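Local coordinates for protein alginate lyase (Bacteroides ovatus, PDB 3NNB) that probably cleaves the polysaccharide alginate by beta-elimination, leaving an unsaturated sugar at the new chain end, at residues E268-F280 against W328-E342. Residues are numbered along the deposited sequence; the frame is centred on the assembly and turned at random.
Sequences ELARTTALGYTIF and WPYQQIKEWDKKQEE
Leu275, near the start of helix 274-293, is wedged between two indole rings of 328-342. Its CG swings away from the backbone N (chi1 -180°), which lets the two methyls serve different rings: Leu275 CD1 lies over the six-membered ring of Trp328, while Leu275 CD2 sits over the face of Trp336, 3.5 Å from Trp336 CZ3, both CH-pi contacts. Tyr330 turns an edge, CD2, to the opposite face of Trp328, and its own face receives Leu269 CD2, 3.9 Å from the Tyr330 ring centroid. A forked leucine suits each place because a methyl can settle on a flat ring.

Beside this apolar layer the backbones form a single bridge at Thr273 and Gln332: Ile333 N donates to Thr272 O and Ala274 N to Gln331 O, both 3.0 Å. Gln332, bent at chi2 (64°), turns its amide to the first turn of the helix. Gln332 OE1 takes a nearly straight bond from Gly276 N (2.9 Å, 166°), from above the amide plane, and a weak one from Leu275 N; Gln332 NE2 donates to Lys334 O at 2.8 Å. With an alanine at this position the Leu275 and Gly276 amides would probably lose this acceptor, and the Lys334 carbonyl its tether.

The methylenes of Lys339 run past Gly276 CA; Lys339 NZ, salt-bridged to Glu342 OE2, reaches Gly276 O through a water. The glutamine oxygen thus serves amides at a helix start, where the dipole would probably favour it, and within a helical domain probably of the family's alpha/alpha kind the CH-pi layer seats helix 274-293 against the loop before helix 336-351 and that helix's first turn.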
ATOM      1  N   GLU A 268      -9.014  -2.919 -14.999  1.00  6.06           N
ATOM      2  CA  GLU A 268      -9.496  -3.356 -13.697  1.00  7.44           C
ATOM      3  C   GLU A 268     -10.894  -3.990 -13.803  1.00  7.36           C
ATOM      4  O   GLU A 268     -11.197  -4.956 -13.119  1.00  7.98           O
ATOM      5  CB  GLU A 268      -9.513  -2.201 -12.716  1.00  6.99           C
ATOM      6  CG  GLU A 268      -8.225  -1.348 -12.719  1.00  9.62           C
ATOM      7  CD  GLU A 268      -6.964  -2.160 -12.568  1.00 11.08           C
ATOM      8  OE1 GLU A 268      -7.000  -3.251 -11.913  1.00  7.37           O
ATOM      9  OE2 GLU A 268      -5.935  -1.723 -13.152  1.00  7.69           O
ATOM     10  N   LEU A 269     -11.765  -3.452 -14.662  1.00  8.16           N
ATOM     11  CA  LEU A 269     -13.132  -3.987 -14.789  1.00  8.90           C
ATOM     12  C   LEU A 269     -13.169  -5.377 -15.426  1.00  9.42           C
ATOM     13  O   LEU A 269     -14.184  -6.066 -15.318  1.00  9.52           O
ATOM     14  CB  LEU A 269     -14.013  -3.007 -15.601  1.00  7.51           C
ATOM     15  CG  LEU A 269     -14.258  -1.666 -14.867  1.00  8.27           C
ATOM     16  CD1 LEU A 269     -14.989  -0.638 -15.788  1.00  9.16           C
ATOM     17  CD2 LEU A 269     -15.034  -1.923 -13.535  1.00  8.08           C
ATOM     18  N   ALA A 270     -12.087  -5.764 -16.097  1.00  8.90           N
ATOM     19  CA  ALA A 270     -12.018  -7.097 -16.720  1.00 10.00           C
ATOM     20  C   ALA A 270     -11.689  -8.181 -15.693  1.00  9.51           C
ATOM     21  O   ALA A 270     -11.738  -9.376 -16.028  1.00 11.39           O
ATOM     22  CB  ALA A 270     -10.975  -7.118 -17.811  1.00 11.06           C
ATOM     23  N   ARG A 271     -11.317  -7.796 -14.479  1.00  8.03           N
ATOM     24  CA  ARG A 271     -10.896  -8.781 -13.470  1.00  7.88           C
ATOM     25  C   ARG A 271     -12.042  -9.511 -12.790  1.00  7.93           C
ATOM     26  O   ARG A 271     -13.185  -9.038 -12.783  1.00  7.89           O
ATOM     27  CB  ARG A 271     -10.053  -8.092 -12.402  1.00  9.37           C
ATOM     28  CG  ARG A 271      -8.826  -7.314 -12.974  1.00  9.66           C
ATOM     29  CD  ARG A 271      -7.846  -8.193 -13.734  1.00  9.18           C
ATOM     30  NE  ARG A 271      -7.222  -9.135 -12.826  1.00 11.70           N
ATOM     31  CZ  ARG A 271      -6.163  -8.871 -12.071  1.00 11.51           C
ATOM     32  NH1 ARG A 271      -5.576  -7.661 -12.089  1.00 12.17           N
ATOM     33  NH2 ARG A 271      -5.686  -9.810 -11.260  1.00 15.13           N
ATOM     34  N   THR A 272     -11.727 -10.671 -12.152  1.00  8.11           N
ATOM     35  CA  THR A 272     -12.741 -11.394 -11.386  1.00  7.39           C
ATOM     36  C   THR A 272     -13.152 -10.652 -10.127  1.00  8.93           C
ATOM     37  O   THR A 272     -14.256 -10.852  -9.616  1.00  8.69           O
ATOM     38  CB  THR A 272     -12.329 -12.822 -11.016  1.00  7.44           C
ATOM     39  OG1 THR A 272     -11.191 -12.765 -10.191  1.00  7.57           O
ATOM     40  CG2 THR A 272     -12.022 -13.669 -12.247  1.00  9.02           C
ATOM     41  N   THR A 273     -12.280  -9.763  -9.642  1.00  8.96           N
ATOM     42  CA  THR A 273     -12.640  -8.821  -8.588  1.00  8.18           C
ATOM     43  C   THR A 273     -12.620  -7.379  -9.112  1.00  6.78           C
ATOM     44  O   THR A 273     -11.840  -6.540  -8.658  1.00  8.21           O
ATOM     45  CB  THR A 273     -11.759  -9.008  -7.322  1.00  8.34           C
ATOM     46  OG1 THR A 273     -10.357  -8.898  -7.650  1.00  7.52           O
ATOM     47  CG2 THR A 273     -11.997 -10.372  -6.657  1.00  9.90           C
ATOM     48  N   ALA A 274     -13.480  -7.098 -10.093  1.00  6.87           N
ATOM     49  CA  ALA A 274     -13.487  -5.813 -10.727  1.00  6.77           C
ATOM     50  C   ALA A 274     -13.818  -4.645  -9.794  1.00  8.19           C
ATOM     51  O   ALA A 274     -13.278  -3.563  -9.952  1.00  7.05           O
ATOM     52  CB  ALA A 274     -14.449  -5.857 -11.919  1.00  6.50           C
ATOM     53  N   LEU A 275     -14.707  -4.846  -8.807  1.00  7.61           N
ATOM     54  CA  LEU A 275     -14.976  -3.759  -7.872  1.00  8.39           C
ATOM     55  C   LEU A 275     -13.728  -3.556  -6.992  1.00  8.46           C
ATOM     56  O   LEU A 275     -13.296  -2.422  -6.742  1.00  9.93           O
ATOM     57  CB  LEU A 275     -16.185  -4.060  -7.025  1.00  7.88           C
ATOM     58  CG  LEU A 275     -16.581  -3.007  -6.005  1.00  8.19           C
ATOM     59  CD1 LEU A 275     -16.923  -1.693  -6.691  1.00 10.25           C
ATOM     60  CD2 LEU A 275     -17.790  -3.482  -5.090  1.00  9.84           C
ATOM     61  N   GLY A 276     -13.147  -4.650  -6.535  1.00  5.44           N
ATOM     62  CA  GLY A 276     -11.935  -4.574  -5.724  1.00  6.50           C
ATOM     63  C   GLY A 276     -10.765  -3.873  -6.395  1.00  7.68           C
ATOM     64  O   GLY A 276     -10.142  -3.016  -5.789  1.00  6.76           O
ATOM     65  N   TYR A 277     -10.496  -4.199  -7.645  1.00  8.78           N
ATOM     66  CA  TYR A 277      -9.398  -3.572  -8.356  1.00  7.42           C
ATOM     67  C   TYR A 277      -9.694  -2.101  -8.739  1.00  7.54           C
ATOM     68  O   TYR A 277      -8.767  -1.277  -8.788  1.00  7.59           O
ATOM     69  CB  TYR A 277      -8.982  -4.409  -9.575  1.00  6.99           C
ATOM     70  CG  TYR A 277      -8.020  -5.504  -9.189  1.00  6.30           C
ATOM     71  CD1 TYR A 277      -6.752  -5.197  -8.760  1.00 10.86           C
ATOM     72  CD2 TYR A 277      -8.421  -6.852  -9.107  1.00  8.22           C
ATOM     73  CE1 TYR A 277      -5.855  -6.192  -8.359  1.00 11.60           C
ATOM     74  CE2 TYR A 277      -7.513  -7.853  -8.694  1.00  7.83           C
ATOM     75  CZ  TYR A 277      -6.239  -7.514  -8.348  1.00 14.11           C
ATOM     76  OH  TYR A 277      -5.360  -8.485  -7.898  1.00 11.93           O
ATOM     77  N   THR A 278     -10.949  -1.796  -9.066  1.00  7.50           N
ATOM     78  CA  THR A 278     -11.343  -0.399  -9.318  1.00  6.48           C
ATOM     79  C   THR A 278     -10.995   0.426  -8.062  1.00  7.75           C
ATOM     80  O   THR A 278     -10.416   1.518  -8.141  1.00  8.09           O
ATOM     81  CB  THR A 278     -12.835  -0.297  -9.608  1.00  5.93           C
ATOM     82  OG1 THR A 278     -13.120  -0.853 -10.908  1.00  7.09           O
ATOM     83  CG2 THR A 278     -13.334   1.169  -9.561  1.00  8.48           C
ATOM     84  N   ILE A 279     -11.345  -0.099  -6.907  1.00  7.94           N
ATOM     85  CA  ILE A 279     -11.070   0.589  -5.627  1.00  5.61           C
ATOM     86  C   ILE A 279      -9.563   0.626  -5.266  1.00  6.87           C
ATOM     87  O   ILE A 279      -9.067   1.622  -4.806  1.00  7.49           O
ATOM     88  CB  ILE A 279     -11.912  -0.069  -4.481  1.00  6.31           C
ATOM     89  CG1 ILE A 279     -13.394   0.209  -4.714  1.00  9.97           C
ATOM     90  CG2 ILE A 279     -11.430   0.403  -3.088  1.00  7.43           C
ATOM     91  CD1 ILE A 279     -14.332  -0.601  -3.806  1.00 11.39           C
ATOM     92  N   PHE A 280      -8.879  -0.487  -5.479  1.00  6.12           N
ATOM     93  CA  PHE A 280      -7.423  -0.605  -5.268  1.00  7.08           C
ATOM     94  C   PHE A 280      -6.709   0.495  -6.036  1.00  7.53           C
ATOM     95  O   PHE A 280      -5.889   1.241  -5.465  1.00  6.68           O
ATOM     96  CB  PHE A 280      -7.014  -1.977  -5.791  1.00  8.27           C
ATOM     97  CG  PHE A 280      -5.596  -2.449  -5.441  1.00  7.89           C
ATOM     98  CD1 PHE A 280      -5.214  -2.703  -4.139  1.00  8.93           C
ATOM     99  CD2 PHE A 280      -4.694  -2.739  -6.461  1.00  8.67           C
ATOM    100  CE1 PHE A 280      -3.947  -3.234  -3.857  1.00 11.35           C
ATOM    101  CE2 PHE A 280      -3.444  -3.247  -6.190  1.00  8.42           C
ATOM    102  CZ  PHE A 280      -3.070  -3.501  -4.899  1.00  8.06           C
ATOM    103  N   TRP A 328     -24.330  -4.509 -10.426  1.00  8.83           N
ATOM    104  CA  TRP A 328     -22.938  -4.329 -10.850  1.00  8.46           C
ATOM    105  C   TRP A 328     -22.642  -5.266 -12.027  1.00  8.95           C
ATOM    106  O   TRP A 328     -22.602  -6.484 -11.874  1.00  8.78           O
ATOM    107  CB  TRP A 328     -22.024  -4.677  -9.651  1.00  8.28           C
ATOM    108  CG  TRP A 328     -20.575  -4.756  -9.913  1.00  7.77           C
ATOM    109  CD1 TRP A 328     -19.811  -5.875  -9.812  1.00  7.78           C
ATOM    110  CD2 TRP A 328     -19.676  -3.673 -10.166  1.00  9.75           C
ATOM    111  NE1 TRP A 328     -18.488  -5.578 -10.056  1.00  9.00           N
ATOM    112  CE2 TRP A 328     -18.374  -4.226 -10.276  1.00  9.54           C
ATOM    113  CE3 TRP A 328     -19.835  -2.301 -10.340  1.00  6.41           C
ATOM    114  CZ2 TRP A 328     -17.254  -3.449 -10.564  1.00 11.75           C
ATOM    115  CZ3 TRP A 328     -18.712  -1.538 -10.632  1.00  8.97           C
ATOM    116  CH2 TRP A 328     -17.436  -2.118 -10.727  1.00  9.11           C
ATOM    117  N   PRO A 329     -22.446  -4.695 -13.233  1.00  8.16           N
ATOM    118  CA  PRO A 329     -22.356  -5.498 -14.438  1.00  7.74           C
ATOM    119  C   PRO A 329     -20.939  -6.013 -14.780  1.00  8.77           C
ATOM    120  O   PRO A 329     -20.595  -6.145 -15.943  1.00 14.53           O
ATOM    121  CB  PRO A 329     -22.888  -4.539 -15.502  1.00 10.57           C
ATOM    122  CG  PRO A 329     -22.382  -3.166 -15.016  1.00  9.51           C
ATOM    123  CD  PRO A 329     -22.444  -3.238 -13.531  1.00  8.22           C
ATOM    124  N   TYR A 330     -20.151  -6.287 -13.748  1.00  9.13           N
ATOM    125  CA  TYR A 330     -18.808  -6.821 -13.866  1.00  8.38           C
ATOM    126  C   TYR A 330     -18.716  -7.919 -12.800  1.00  9.07           C
ATOM    127  O   TYR A 330     -19.619  -8.092 -11.983  1.00  8.51           O
ATOM    128  CB  TYR A 330     -17.765  -5.723 -13.578  1.00  8.26           C
ATOM    129  CG  TYR A 330     -17.999  -4.471 -14.420  1.00  7.42           C
ATOM    130  CD1 TYR A 330     -17.593  -4.426 -15.750  1.00  7.39           C
ATOM    131  CD2 TYR A 330     -18.692  -3.378 -13.927  1.00  6.26           C
ATOM    132  CE1 TYR A 330     -17.820  -3.310 -16.534  1.00 10.74           C
ATOM    133  CE2 TYR A 330     -18.961  -2.292 -14.713  1.00  9.57           C
ATOM    134  CZ  TYR A 330     -18.514  -2.269 -16.020  1.00  9.42           C
ATOM    135  OH  TYR A 330     -18.783  -1.169 -16.834  1.00 12.76           O
ATOM    136  N   GLN A 331     -17.598  -8.624 -12.766  1.00  8.15           N
ATOM    137  CA  GLN A 331     -17.417  -9.645 -11.772  1.00  8.36           C
ATOM    138  C   GLN A 331     -16.997  -9.057 -10.412  1.00  5.93           C
ATOM    139  O   GLN A 331     -16.305  -8.034 -10.333  1.00  8.14           O
ATOM    140  CB  GLN A 331     -16.373 -10.652 -12.243  1.00  8.77           C
ATOM    141  CG  GLN A 331     -16.700 -11.369 -13.543  1.00 12.25           C
ATOM    142  CD  GLN A 331     -15.541 -12.278 -13.995  1.00 16.57           C
ATOM    143  OE1 GLN A 331     -15.497 -13.421 -13.608  1.00 26.05           O
ATOM    144  NE2 GLN A 331     -14.559 -11.708 -14.702  1.00 23.23           N
ATOM    145  N   GLN A 332     -17.343  -9.757  -9.328  1.00  7.24           N
ATOM    146  CA  GLN A 332     -16.782  -9.514  -8.020  1.00  6.96           C
ATOM    147  C   GLN A 332     -17.021 -10.782  -7.217  1.00  9.67           C
ATOM    148  O   GLN A 332     -18.045 -10.943  -6.530  1.00 10.36           O
ATOM    149  CB  GLN A 332     -17.345  -8.293  -7.292  1.00  7.88           C
ATOM    150  CG  GLN A 332     -16.714  -8.019  -5.960  1.00  8.01           C
ATOM    151  CD  GLN A 332     -15.226  -7.649  -5.991  1.00  8.61           C
ATOM    152  OE1 GLN A 332     -14.716  -7.079  -6.981  1.00  7.25           O
ATOM    153  NE2 GLN A 332     -14.495  -8.040  -4.913  1.00  8.61           N
ATOM    154  N   ILE A 333     -16.071 -11.686  -7.333  1.00  7.23           N
ATOM    155  CA  ILE A 333     -16.286 -13.067  -6.896  1.00  8.27           C
ATOM    156  C   ILE A 333     -16.267 -13.304  -5.380  1.00  9.05           C
ATOM    157  O   ILE A 333     -16.659 -14.386  -4.925  1.00  8.82           O
ATOM    158  CB  ILE A 333     -15.320 -14.050  -7.596  1.00  6.95           C
ATOM    159  CG1 ILE A 333     -13.851 -13.709  -7.243  1.00  7.90           C
ATOM    160  CG2 ILE A 333     -15.590 -14.084  -9.133  1.00  6.36           C
ATOM    161  CD1 ILE A 333     -12.813 -14.767  -7.673  1.00  8.34           C
ATOM    162  N   LYS A 334     -15.798 -12.307  -4.631  1.00  8.52           N
ATOM    163  CA  LYS A 334     -15.719 -12.368  -3.185  1.00  9.20           C
ATOM    164  C   LYS A 334     -15.752 -10.963  -2.619  1.00  9.41           C
ATOM    165  O   LYS A 334     -15.719 -10.000  -3.376  1.00 10.41           O
ATOM    166  CB  LYS A 334     -14.431 -13.058  -2.775  1.00  9.49           C
ATOM    167  CG  LYS A 334     -13.177 -12.366  -3.311  1.00 10.04           C
ATOM    168  CD  LYS A 334     -11.864 -13.107  -2.935  1.00 13.53           C
ATOM    169  CE  LYS A 334     -10.613 -12.358  -3.374  1.00 13.52           C
ATOM    170  NZ  LYS A 334      -9.338 -12.967  -2.913  1.00 13.77           N
ATOM    171  N   GLU A 335     -15.792 -10.858  -1.286  1.00  9.97           N
ATOM    172  CA  GLU A 335     -15.577  -9.580  -0.597  1.00  9.62           C
ATOM    173  C   GLU A 335     -16.502  -8.428  -1.018  1.00 10.61           C
ATOM    174  O   GLU A 335     -16.098  -7.274  -0.923  1.00 10.13           O
ATOM    175  CB  GLU A 335     -14.116  -9.167  -0.793  1.00  9.55           C
ATOM    176  CG  GLU A 335     -13.128 -10.098  -0.146  1.00  9.34           C
ATOM    177  CD  GLU A 335     -11.649  -9.768  -0.413  1.00 16.35           C
ATOM    178  OE1 GLU A 335     -11.277  -9.103  -1.403  1.00 14.05           O
ATOM    179  OE2 GLU A 335     -10.827 -10.178   0.418  1.00 18.02           O
ATOM    180  N   TRP A 336     -17.728  -8.722  -1.457  1.00 10.85           N
ATOM    181  CA  TRP A 336     -18.662  -7.651  -1.835  1.00  7.30           C
ATOM    182  C   TRP A 336     -18.867  -6.632  -0.728  1.00  8.28           C
ATOM    183  O   TRP A 336     -18.672  -5.458  -0.925  1.00  9.18           O
ATOM    184  CB  TRP A 336     -20.009  -8.232  -2.297  1.00  8.57           C
ATOM    185  CG  TRP A 336     -20.931  -7.150  -2.713  1.00  9.17           C
ATOM    186  CD1 TRP A 336     -21.938  -6.611  -1.957  1.00 13.46           C
ATOM    187  CD2 TRP A 336     -20.911  -6.420  -3.941  1.00  9.56           C
ATOM    188  NE1 TRP A 336     -22.539  -5.575  -2.640  1.00 11.63           N
ATOM    189  CE2 TRP A 336     -21.940  -5.463  -3.873  1.00  8.91           C
ATOM    190  CE3 TRP A 336     -20.159  -6.512  -5.110  1.00  8.31           C
ATOM    191  CZ2 TRP A 336     -22.213  -4.589  -4.920  1.00 10.75           C
ATOM    192  CZ3 TRP A 336     -20.414  -5.618  -6.138  1.00 10.29           C
ATOM    193  CH2 TRP A 336     -21.452  -4.671  -6.028  1.00  9.20           C
ATOM    194  N   ASP A 337     -19.302  -7.080   0.457  1.00 10.90           N
ATOM    195  CA  ASP A 337     -19.558  -6.134   1.543  1.00 10.48           C
ATOM    196  C   ASP A 337     -18.310  -5.394   1.978  1.00 10.24           C
ATOM    197  O   ASP A 337     -18.329  -4.165   2.231  1.00 10.34           O
ATOM    198  CB  ASP A 337     -20.167  -6.875   2.743  1.00 12.30           C
ATOM    199  CG  ASP A 337     -21.555  -7.374   2.492  1.00 20.12           C
ATOM    200  OD1 ASP A 337     -22.214  -6.955   1.539  1.00 18.55           O
ATOM    201  OD2 ASP A 337     -22.002  -8.183   3.310  1.00 26.30           O
ATOM    202  N   LYS A 338     -17.191  -6.100   2.079  1.00  9.15           N
ATOM    203  CA  LYS A 338     -15.909  -5.458   2.406  1.00 11.30           C
ATOM    204  C   LYS A 338     -15.558  -4.322   1.435  1.00 10.51           C
ATOM    205  O   LYS A 338     -15.116  -3.259   1.876  1.00 10.40           O
ATOM    206  CB  LYS A 338     -14.801  -6.508   2.443  1.00 11.28           C
ATOM    207  CG  LYS A 338     -13.439  -6.029   2.735  1.00 17.28           C
ATOM    208  CD  LYS A 338     -12.422  -7.205   2.565  1.00 19.87           C
ATOM    209  CE  LYS A 338     -10.995  -6.716   2.679  1.00 34.54           C
ATOM    210  NZ  LYS A 338     -10.014  -7.701   2.131  1.00 45.35           N
ATOM    211  N   LYS A 339     -15.702  -4.569   0.128  1.00  8.41           N
ATOM    212  CA  LYS A 339     -15.411  -3.536  -0.903  1.00  8.48           C
ATOM    213  C   LYS A 339     -16.423  -2.415  -0.955  1.00  9.57           C
ATOM    214  O   LYS A 339     -16.015  -1.269  -1.145  1.00  9.38           O
ATOM    215  CB  LYS A 339     -15.202  -4.169  -2.271  1.00  9.37           C
ATOM    216  CG  LYS A 339     -13.996  -5.122  -2.304  1.00 12.23           C
ATOM    217  CD  LYS A 339     -12.704  -4.495  -1.788  1.00 12.54           C
ATOM    218  CE  LYS A 339     -11.605  -5.539  -1.724  1.00 12.89           C
ATOM    219  NZ  LYS A 339     -10.347  -4.954  -1.104  1.00 14.28           N
ATOM    220  N   GLN A 340     -17.720  -2.707  -0.694  1.00  8.99           N
ATOM    221  CA  GLN A 340     -18.690  -1.623  -0.475  1.00  9.05           C
ATOM    222  C   GLN A 340     -18.223  -0.676   0.654  1.00  8.30           C
ATOM    223  O   GLN A 340     -18.234   0.531   0.492  1.00  8.90           O
ATOM    224  CB  GLN A 340     -20.068  -2.198  -0.161  1.00  8.47           C
ATOM    225  CG  GLN A 340     -20.763  -2.751  -1.398  1.00  8.40           C
ATOM    226  CD  GLN A 340     -21.348  -1.646  -2.261  1.00 11.23           C
ATOM    227  OE1 GLN A 340     -21.814  -0.634  -1.718  1.00 14.57           O
ATOM    228  NE2 GLN A 340     -21.353  -1.826  -3.582  1.00  9.13           N
ATOM    229  N   GLU A 341     -17.802  -1.239   1.793  1.00  8.15           N
ATOM    230  CA  GLU A 341     -17.300  -0.428   2.886  1.00  8.79           C
ATOM    231  C   GLU A 341     -16.066   0.379   2.469  1.00 10.51           C
ATOM    232  O   GLU A 341     -15.990   1.582   2.714  1.00  9.42           O
ATOM    233  CB  GLU A 341     -16.998  -1.292   4.107  1.00  9.41           C
ATOM    234  CG  GLU A 341     -16.479  -0.453   5.252  1.00 16.83           C
ATOM    235  CD  GLU A 341     -16.172  -1.259   6.516  1.00 28.44           C
ATOM    236  OE1 GLU A 341     -15.963  -2.476   6.379  1.00 29.94           O
ATOM    237  OE2 GLU A 341     -16.118  -0.670   7.626  1.00 24.03           O
ATOM    238  N   GLU A 342     -15.113  -0.255   1.819  1.00 10.79           N
ATOM    239  CA  GLU A 342     -13.920   0.431   1.317  1.00 10.84           C
ATOM    240  C   GLU A 342     -14.255   1.593   0.384  1.00 10.42           C
ATOM    241  O   GLU A 342     -13.634   2.652   0.468  1.00  9.62           O
ATOM    242  CB  GLU A 342     -12.989  -0.542   0.610  1.00 10.53           C
ATOM    243  CG  GLU A 342     -12.305  -1.501   1.555  1.00 14.73           C
ATOM    244  CD  GLU A 342     -11.195  -2.364   0.855  1.00 17.36           C
ATOM    245  OE1 GLU A 342     -10.557  -1.868  -0.086  1.00 21.85           O
ATOM    246  OE2 GLU A 342     -10.992  -3.527   1.252  1.00 23.37           O
TER
HETATM  247  O   HOH W   1     -15.307  -8.447 -14.671  1.00 11.66           O
HETATM  248  O   HOH W   2     -12.185 -12.320 -15.830  1.00 26.42           O
HETATM  249  O   HOH W   3      -9.434  -3.008  -3.030  1.00 15.39           O